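Local coordinates for protein putative phosphosugar isomerases (Salmonella typhimurium LT2, PDB 3FKJ) that probably isomerises a phosphosugar, as a SIS-domain protein thought to bind carbohydrate derivatives, though its substrate is not established, at residues G248-G253 with R282-Y287; F255-T258 with P263-L266; R272-D277 with A296-I301. One frame throughout, in Å; residues are numbered along the deposited sequence.

In the fold
All three contacts sit in the C-terminal half of the chain, around the four-stranded parallel sheet 241-246, 213-218, 263-268 and 290-295. Contacts 1 and 2 are neighbours, their centres about 7 Å apart, and contact 2 is nested along the chain inside the loop that contact 1 closes. Contact 3 lies about 17 Å from the centre of contact 1 and 19 Å from that of contact 2; it uses the start of helix 274-286, contact 1 its end. Strand 263-268, this helix and strand 290-295 follow in order as a beta-alpha-beta unit. The loop after strand 241-246 is thus packed against that unit, and every contact reaches the second subunit.

Contact 1. Residues G248-G253 with R282-Y287; sequences GEYFHG and RFIERY
With CG anti to the backbone N in both Y250 (chi1 -178°) and F283 (chi1 -179°), the two rings extend toward each other from the loop and the helix. F251 carries its CG beside the backbone N instead, and only the end of its ring comes close to the helix. That ring presents its edge to the face of F283 in an offset edge-to-face pair, planes at 86° and centroids 5.5 Å apart. F251 CE1 lies 3.6 Å from F283 CB, and the CB sits near the plane of the F251 ring. Y250 meets the CD2-CE2 side of the F283 ring obliquely: its CE2 is 3.6 Å from F283 CD2, and its OH is 3.4 Å from the same CD2, which approaches the Y250 edge. I284 CG1 packs against the phenol end, 4.0 Å from Y250 CZ. The hydroxyl is not left to carbon neighbours alone, being hydrogen-bonded to T258 OG1. Within the loop Y250 CD2 stands over the centre of the F251 ring, 3.6 Å above its plane, so the two loop aromatics pack on each other as well as on the helix. On the helix side Y287 CD2 rests on the face of F283 opposite the one F251 approaches, and Y341 of the second subunit meets both F283 and Y287 edge-to-face. R279 adds a cation-pi contact to F251. The result is a buried aromatic cluster of Y250, F251 and F283, fastening the loop after strand 241-246 to helix 274-286 of a parallel alpha/beta fold.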
loop_
_atom_site.group_PDB
_atom_site.type_symbol
_atom_site.label_atom_id
_atom_site.label_comp_id
_atom_site.label_asym_id
_atom_site.label_seq_id
_atom_site.Cartn_x
_atom_site.Cartn_y
_atom_site.Cartn_z
ATOM N N GLY A 248 -1.671 11.442 -5.473
ATOM C CA GLY A 248 -1.998 12.284 -4.343
ATOM C C GLY A 248 -0.770 12.491 -3.466
ATOM O O GLY A 248 -0.464 13.625 -3.070
ATOM N N GLU A 249 -0.052 11.389 -3.229
ATOM C CA GLU A 249 1.213 11.368 -2.451
ATOM C C GLU A 249 2.404 12.107 -3.077
ATOM O O GLU A 249 3.283 12.601 -2.366
ATOM C CB GLU A 249 1.602 9.908 -2.176
ATOM C CG GLU A 249 0.712 9.224 -1.119
ATOM C CD GLU A 249 1.016 9.739 0.304
ATOM O OE1 GLU A 249 2.113 9.400 0.806
ATOM O OE2 GLU A 249 0.169 10.449 0.922
ATOM N N TYR A 250 2.434 12.182 -4.405
ATOM C CA TYR A 250 3.507 12.856 -5.139
ATOM C C TYR A 250 3.924 14.216 -4.555
ATOM O O TYR A 250 5.119 14.527 -4.416
ATOM C CB TYR A 250 3.024 13.068 -6.560
ATOM C CG TYR A 250 4.021 13.728 -7.525
ATOM C CD1 TYR A 250 5.222 13.106 -7.853
ATOM C CD2 TYR A 250 3.719 14.923 -8.131
ATOM C CE1 TYR A 250 6.103 13.679 -8.753
ATOM C CE2 TYR A 250 4.599 15.528 -9.047
ATOM C CZ TYR A 250 5.792 14.901 -9.354
ATOM O OH TYR A 250 6.671 15.457 -10.257
ATOM N N PHE A 251 2.929 15.040 -4.238
ATOM C CA PHE A 251 3.178 16.424 -3.810
ATOM C C PHE A 251 3.551 16.561 -2.327
ATOM O O PHE A 251 3.655 17.667 -1.834
ATOM C CB PHE A 251 1.957 17.285 -4.121
ATOM C CG PHE A 251 1.730 17.475 -5.590
ATOM C CD1 PHE A 251 2.578 18.261 -6.317
ATOM C CD2 PHE A 251 0.707 16.804 -6.246
ATOM C CE1 PHE A 251 2.391 18.410 -7.672
ATOM C CE2 PHE A 251 0.517 16.960 -7.606
ATOM C CZ PHE A 251 1.359 17.745 -8.314
ATOM N N HIS A 252 3.782 15.433 -1.644
ATOM C CA HIS A 252 4.117 15.425 -0.195
ATOM C C HIS A 252 5.447 14.718 0.112
ATOM O O HIS A 252 5.670 14.203 1.203
ATOM C CB HIS A 252 2.915 14.869 0.562
ATOM C CG HIS A 252 1.706 15.714 0.359
ATOM N ND1 HIS A 252 1.585 16.973 0.928
ATOM C CD2 HIS A 252 0.630 15.553 -0.446
ATOM C CE1 HIS A 252 0.457 17.524 0.518
ATOM N NE2 HIS A 252 -0.143 16.684 -0.315
ATOM N N GLY A 253 6.354 14.774 -0.856
ATOM C CA GLY A 253 7.724 14.367 -0.665
ATOM C C GLY A 253 8.359 14.002 -1.990
ATOM O O GLY A 253 9.311 14.644 -2.434
ATOM N N ARG A 282 0.146 18.611 -14.742
ATOM C CA ARG A 282 0.501 20.013 -14.829
ATOM C C ARG A 282 1.871 20.285 -14.240
ATOM O O ARG A 282 2.672 21.005 -14.838
ATOM C CB ARG A 282 -0.543 20.891 -14.134
ATOM C CG ARG A 282 -1.920 20.827 -14.790
ATOM C CD ARG A 282 -2.847 21.928 -14.283
ATOM N NE ARG A 282 -3.083 21.838 -12.832
ATOM C CZ ARG A 282 -4.090 21.185 -12.248
ATOM N NH1 ARG A 282 -5.007 20.546 -12.972
ATOM N NH2 ARG A 282 -4.190 21.183 -10.922
ATOM N N PHE A 283 2.138 19.712 -13.072
ATOM C CA PHE A 283 3.404 19.924 -12.394
ATOM C C PHE A 283 4.572 19.243 -13.139
ATOM O O PHE A 283 5.607 19.879 -13.388
ATOM C CB PHE A 283 3.351 19.407 -10.950
ATOM C CG PHE A 283 4.640 19.626 -10.200
ATOM C CD1 PHE A 283 4.808 20.749 -9.399
ATOM C CD2 PHE A 283 5.700 18.737 -10.328
ATOM C CE1 PHE A 283 5.995 20.966 -8.730
ATOM C CE2 PHE A 283 6.889 18.963 -9.658
ATOM C CZ PHE A 283 7.023 20.043 -8.843
ATOM N N ILE A 284 4.420 17.960 -13.460
ATOM C CA ILE A 284 5.460 17.220 -14.209
ATOM C C ILE A 284 5.819 17.939 -15.535
ATOM O O ILE A 284 6.980 17.982 -15.926
ATOM C CB ILE A 284 5.047 15.765 -14.520
ATOM C CG1 ILE A 284 4.748 14.954 -13.234
ATOM C CG2 ILE A 284 6.138 15.056 -15.313
ATOM C CD1 ILE A 284 3.946 13.717 -13.509
ATOM N N GLU A 285 4.822 18.495 -16.213
ATOM C CA GLU A 285 5.063 19.235 -17.459
ATOM C C GLU A 285 5.675 20.610 -17.212
ATOM O O GLU A 285 6.523 21.053 -17.983
ATOM C CB GLU A 285 3.773 19.344 -18.273
ATOM C CG GLU A 285 3.313 17.974 -18.760
ATOM C CD GLU A 285 2.084 17.998 -19.665
ATOM O OE1 GLU A 285 1.398 19.056 -19.760
ATOM O OE2 GLU A 285 1.806 16.931 -20.275
ATOM N N ARG A 286 5.261 21.277 -16.135
ATOM C CA ARG A 286 5.837 22.574 -15.765
ATOM C C ARG A 286 7.323 22.416 -15.462
ATOM O O ARG A 286 8.096 23.346 -15.659
ATOM C CB ARG A 286 5.108 23.194 -14.550
ATOM C CG ARG A 286 5.539 24.632 -14.192
ATOM C CD ARG A 286 4.826 25.239 -12.944
ATOM N NE ARG A 286 3.371 25.010 -12.916
ATOM C CZ ARG A 286 2.682 24.415 -11.927
ATOM N NH1 ARG A 286 3.275 23.980 -10.811
ATOM N NH2 ARG A 286 1.364 24.260 -12.044
ATOM N N TYR A 287 7.736 21.240 -14.984
ATOM C CA TYR A 287 9.139 21.052 -14.627
ATOM C C TYR A 287 9.884 20.127 -15.582
ATOM O O TYR A 287 10.983 19.660 -15.301
ATOM C CB TYR A 287 9.259 20.730 -13.138
ATOM C CG TYR A 287 8.824 21.940 -12.347
ATOM C CD1 TYR A 287 9.670 23.049 -12.221
ATOM C CD2 TYR A 287 7.544 22.029 -11.812
ATOM C CE1 TYR A 287 9.263 24.210 -11.536
ATOM C CE2 TYR A 287 7.126 23.181 -11.131
ATOM C CZ TYR A 287 7.990 24.259 -10.985
ATOM O OH TYR A 287 7.595 25.396 -10.309
#

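Contact 2. Residues F255-T258 with P263-L266; sequences FEIT and PFIL
T258 and F264 meet at the end of the phenyl ring, where the two side chains run nearly at right angles. The carbon contacts come first. F264 stands with CG beside the backbone N (chi1 -61°), which aims the ring from the strand at the turn, and its far rim does the touching. F264 CE2 lies 4.0 Å from the methyl T258 CG2, while I257 gives a looser contact, its CG2 4.3 Å from F264 CZ. The hydroxyl oxygen is near too, T258 OG1 being 3.5 Å from F264 CZ.

Strand bonds on both flanks hold F264 in place: it pairs with K290 and Q292, while P263 pairs with Y215, and I265 with Y215 and M217. This makes 263-268 an inner strand of the parallel sheet, consistent with the Rossmann-like alpha/beta fold of SIS domains.

The threonine oxygen is engaged by polar partners. T258 OG1 donates to F255 O at 2.7 Å, at a C=O...donor angle of 123° and tilted 23° from the carbonyl plane. T258 N reaches the same F255 O at 3.0 Å from the same face, so two donors of one residue grip a single carbonyl at the end of the 3-10 turn 255-257. With Y250 OH as its second partner, OG1 has two bonds that together hold the threonine's rotation beside the phenyl ring. Farther out, I284 of helix 274-286 packs on F264, and T258 O is hydrogen-bonded to Y341 OH of the second subunit.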
loop_
_atom_site.group_PDB
_atom_site.type_symbol
_atom_site.label_atom_id
_atom_site.label_comp_id
_atom_site.label_asym_id
_atom_site.label_seq_id
_atom_site.Cartn_x
_atom_site.Cartn_y
_atom_site.Cartn_z
ATOM N N PHE A 255 7.831 14.403 -5.203
ATOM C CA PHE A 255 7.992 15.350 -6.316
ATOM C C PHE A 255 9.299 16.160 -6.269
ATOM O O PHE A 255 9.737 16.661 -7.297
ATOM C CB PHE A 255 6.750 16.263 -6.467
ATOM C CG PHE A 255 6.640 17.390 -5.431
ATOM C CD1 PHE A 255 6.980 17.202 -4.089
ATOM C CD2 PHE A 255 6.124 18.619 -5.813
ATOM C CE1 PHE A 255 6.861 18.224 -3.176
ATOM C CE2 PHE A 255 5.988 19.649 -4.895
ATOM C CZ PHE A 255 6.369 19.451 -3.571
ATOM N N GLU A 256 9.927 16.245 -5.093
ATOM C CA GLU A 256 11.213 16.912 -4.946
ATOM C C GLU A 256 12.297 16.273 -5.802
ATOM O O GLU A 256 13.322 16.916 -6.082
ATOM C CB GLU A 256 11.645 16.934 -3.466
ATOM C CG GLU A 256 10.976 18.010 -2.642
ATOM C CD GLU A 256 11.491 19.385 -2.987
ATOM O OE1 GLU A 256 12.725 19.519 -3.198
ATOM O OE2 GLU A 256 10.679 20.330 -3.024
ATOM N N ILE A 257 12.080 15.023 -6.221
ATOM C CA ILE A 257 13.029 14.338 -7.113
ATOM C C ILE A 257 13.002 14.875 -8.563
ATOM O O ILE A 257 13.957 14.709 -9.326
ATOM C CB ILE A 257 12.756 12.797 -7.130
ATOM C CG1 ILE A 257 14.036 11.999 -7.501
ATOM C CG2 ILE A 257 11.545 12.469 -8.063
ATOM C CD1 ILE A 257 15.297 12.251 -6.558
ATOM N N THR A 258 11.885 15.487 -8.945
ATOM C CA THR A 258 11.628 15.905 -10.311
ATOM C C THR A 258 12.576 16.977 -10.782
ATOM O O THR A 258 12.729 18.036 -10.163
ATOM C CB THR A 258 10.205 16.497 -10.439
ATOM O OG1 THR A 258 9.252 15.621 -9.790
ATOM C CG2 THR A 258 9.832 16.722 -11.906
ATOM N N PRO A 263 11.969 10.462 -15.428
ATOM C CA PRO A 263 10.912 9.686 -16.103
ATOM C C PRO A 263 9.747 9.262 -15.205
ATOM O O PRO A 263 9.954 8.667 -14.164
ATOM C CB PRO A 263 11.672 8.465 -16.654
ATOM C CG PRO A 263 13.143 8.816 -16.515
ATOM C CD PRO A 263 13.162 9.626 -15.228
ATOM N N PHE A 264 8.542 9.619 -15.623
ATOM C CA PHE A 264 7.293 9.214 -14.986
ATOM C C PHE A 264 6.366 8.594 -16.033
ATOM O O PHE A 264 6.150 9.166 -17.095
ATOM C CB PHE A 264 6.560 10.432 -14.410
ATOM C CG PHE A 264 7.323 11.169 -13.354
ATOM C CD1 PHE A 264 7.186 10.825 -12.019
ATOM C CD2 PHE A 264 8.147 12.236 -13.687
ATOM C CE1 PHE A 264 7.883 11.509 -11.025
ATOM C CE2 PHE A 264 8.836 12.928 -12.709
ATOM C CZ PHE A 264 8.709 12.535 -11.352
ATOM N N ILE A 265 5.801 7.444 -15.709
ATOM C CA ILE A 265 4.691 6.889 -16.446
ATOM C C ILE A 265 3.458 7.019 -15.518
ATOM O O ILE A 265 3.413 6.401 -14.433
ATOM C CB ILE A 265 4.929 5.392 -16.851
ATOM C CG1 ILE A 265 6.280 5.272 -17.586
ATOM C CG2 ILE A 265 3.711 4.879 -17.696
ATOM C CD1 ILE A 265 6.916 3.890 -17.617
ATOM N N LEU A 266 2.508 7.858 -15.949
ATOM C CA LEU A 266 1.251 8.103 -15.246
ATOM C C LEU A 266 0.160 7.299 -15.915
ATOM O O LEU A 266 -0.080 7.429 -17.105
ATOM C CB LEU A 266 0.875 9.586 -15.218
ATOM C CG LEU A 266 -0.478 10.016 -14.595
ATOM C CD1 LEU A 266 -0.489 9.731 -13.115
ATOM C CD2 LEU A 266 -0.732 11.483 -14.823
#

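Contact 3. Residues R272-D277 with A296-I301; sequences RTRPLD and ADKLGI
R274 lays one face of its guanidinium beneath the carboxylate of D297, whose OD2 sits 3.6 Å above the plane, toward the rim. The nearest charged pair, R274 NH1 and D297 OD2, is 3.7 Å apart, a long salt bridge. Because OD2 lies well out of the guanidinium plane, with no N-H aimed at it, the attraction is one of charges and not a hydrogen bond; the two planes are 60° apart. D297 CB lies 3.8 Å from R274 NH1. The arginine gets there on a chain extended from CG to NE, its CG anti to the backbone N (chi1 -167°).

Its N-H groups serve other partners: R274 NH1 forms a salt bridge with D295 OD1 and a hydrogen bond to S269 O. D297 OD1, in turn, is hydrogen-bonded to Q302 NE2. K298 NZ lies 4.2 Å from R274 NH2.

At this surface site, where helix 274-286 begins and strand 290-295 has just ended, D295 pairs with R274 and, weakly, with K298, and D297 adds a second negative charge over the arginine. Together these acids probably offset the closeness of R274 and K298.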
loop_
_atom_site.group_PDB
_atom_site.type_symbol
_atom_site.label_atom_id
_atom_site.label_comp_id
_atom_site.label_asym_id
_atom_site.label_seq_id
_atom_site.Cartn_x
_atom_site.Cartn_y
_atom_site.Cartn_z
ATOM N N ARG A 272 -13.516 9.666 -10.390
ATOM C CA ARG A 272 -13.375 10.596 -9.247
ATOM C C ARG A 272 -11.962 11.082 -8.890
ATOM O O ARG A 272 -11.812 12.247 -8.460
ATOM C CB ARG A 272 -14.050 10.012 -8.017
ATOM C CG ARG A 272 -15.578 9.999 -8.159
ATOM C CD ARG A 272 -16.212 9.088 -7.130
ATOM N NE ARG A 272 -15.852 7.683 -7.307
ATOM C CZ ARG A 272 -16.147 6.705 -6.443
ATOM N NH1 ARG A 272 -16.813 6.959 -5.344
ATOM N NH2 ARG A 272 -15.785 5.456 -6.670
ATOM N N THR A 273 -10.946 10.240 -9.109
ATOM C CA THR A 273 -9.565 10.586 -8.742
ATOM C C THR A 273 -8.792 11.268 -9.876
ATOM O O THR A 273 -7.667 11.736 -9.685
ATOM C CB THR A 273 -8.801 9.360 -8.148
ATOM O OG1 THR A 273 -8.504 8.419 -9.197
ATOM C CG2 THR A 273 -9.670 8.680 -7.072
ATOM N N ARG A 274 -9.417 11.412 -11.038
ATOM C CA ARG A 274 -8.772 12.088 -12.166
ATOM C C ARG A 274 -8.124 13.434 -11.835
ATOM O O ARG A 274 -7.013 13.718 -12.295
ATOM C CB ARG A 274 -9.775 12.273 -13.290
ATOM C CG ARG A 274 -9.183 12.669 -14.611
ATOM C CD ARG A 274 -10.247 12.554 -15.660
ATOM N NE ARG A 274 -9.726 12.975 -16.953
ATOM C CZ ARG A 274 -9.013 12.224 -17.784
ATOM N NH1 ARG A 274 -8.730 10.963 -17.508
ATOM N NH2 ARG A 274 -8.572 12.757 -18.921
ATOM N N PRO A 275 -8.807 14.292 -11.064
ATOM C CA PRO A 275 -8.151 15.562 -10.707
ATOM C C PRO A 275 -6.817 15.424 -9.957
ATOM O O PRO A 275 -5.961 16.310 -10.054
ATOM C CB PRO A 275 -9.209 16.256 -9.823
ATOM C CG PRO A 275 -10.514 15.660 -10.302
ATOM C CD PRO A 275 -10.181 14.225 -10.518
ATOM N N LEU A 276 -6.653 14.322 -9.220
ATOM C CA LEU A 276 -5.367 14.007 -8.605
ATOM C C LEU A 276 -4.304 13.850 -9.671
ATOM O O LEU A 276 -3.206 14.430 -9.558
ATOM C CB LEU A 276 -5.438 12.753 -7.732
ATOM C CG LEU A 276 -5.978 12.944 -6.330
ATOM C CD1 LEU A 276 -7.465 13.280 -6.367
ATOM C CD2 LEU A 276 -5.710 11.671 -5.485
ATOM N N ASP A 277 -4.675 13.124 -10.728
ATOM C CA ASP A 277 -3.795 12.832 -11.853
ATOM C C ASP A 277 -3.480 14.101 -12.667
ATOM O O ASP A 277 -2.325 14.346 -13.042
ATOM C CB ASP A 277 -4.419 11.724 -12.748
ATOM C CG ASP A 277 -4.621 10.399 -12.017
ATOM O OD1 ASP A 277 -4.076 10.214 -10.890
ATOM O OD2 ASP A 277 -5.327 9.553 -12.592
ATOM N N ALA A 296 -6.844 6.280 -19.351
ATOM C CA ALA A 296 -7.969 5.343 -19.537
ATOM C C ALA A 296 -9.098 5.954 -20.384
ATOM O O ALA A 296 -9.654 5.286 -21.260
ATOM C CB ALA A 296 -8.504 4.854 -18.209
ATOM N N ASP A 297 -9.423 7.222 -20.119
ATOM C CA ASP A 297 -10.513 7.919 -20.820
ATOM C C ASP A 297 -10.312 8.058 -22.320
ATOM O O ASP A 297 -11.291 8.141 -23.046
ATOM C CB ASP A 297 -10.768 9.310 -20.215
ATOM C CG ASP A 297 -12.062 9.382 -19.395
ATOM O OD1 ASP A 297 -12.946 8.524 -19.604
ATOM O OD2 ASP A 297 -12.200 10.310 -18.550
ATOM N N LYS A 298 -9.067 8.104 -22.780
ATOM C CA LYS A 298 -8.764 8.160 -24.210
ATOM C C LYS A 298 -8.835 6.784 -24.841
ATOM O O LYS A 298 -9.004 6.661 -26.042
ATOM C CB LYS A 298 -7.371 8.755 -24.467
ATOM C CG LYS A 298 -7.349 10.234 -24.800
ATOM C CD LYS A 298 -8.240 11.049 -23.874
ATOM C CE LYS A 298 -8.026 12.544 -24.063
ATOM N NZ LYS A 298 -8.758 13.339 -23.034
ATOM N N LEU A 299 -8.696 5.742 -24.040
ATOM C CA LEU A 299 -8.647 4.387 -24.570
ATOM C C LEU A 299 -9.980 3.655 -24.396
ATOM O O LEU A 299 -10.024 2.422 -24.447
ATOM C CB LEU A 299 -7.495 3.602 -23.916
ATOM C CG LEU A 299 -6.109 4.237 -24.034
ATOM C CD1 LEU A 299 -5.123 3.522 -23.111
ATOM C CD2 LEU A 299 -5.641 4.235 -25.483
ATOM N N GLY A 300 -11.059 4.405 -24.170
ATOM C CA GLY A 300 -12.414 3.854 -24.296
ATOM C C GLY A 300 -13.053 3.319 -23.022
ATOM O O GLY A 300 -13.912 2.428 -23.070
ATOM N N ILE A 301 -12.647 3.861 -21.876
ATOM C CA ILE A 301 -13.363 3.590 -20.636
ATOM C C ILE A 301 -14.791 4.133 -20.698
ATOM O O ILE A 301 -15.684 3.512 -20.122
ATOM C CB ILE A 301 -12.592 4.097 -19.384
ATOM C CG1 ILE A 301 -11.663 2.997 -18.884
ATOM C CG2 ILE A 301 -13.535 4.491 -18.253
ATOM C CD1 ILE A 301 -12.335 1.922 -18.034
#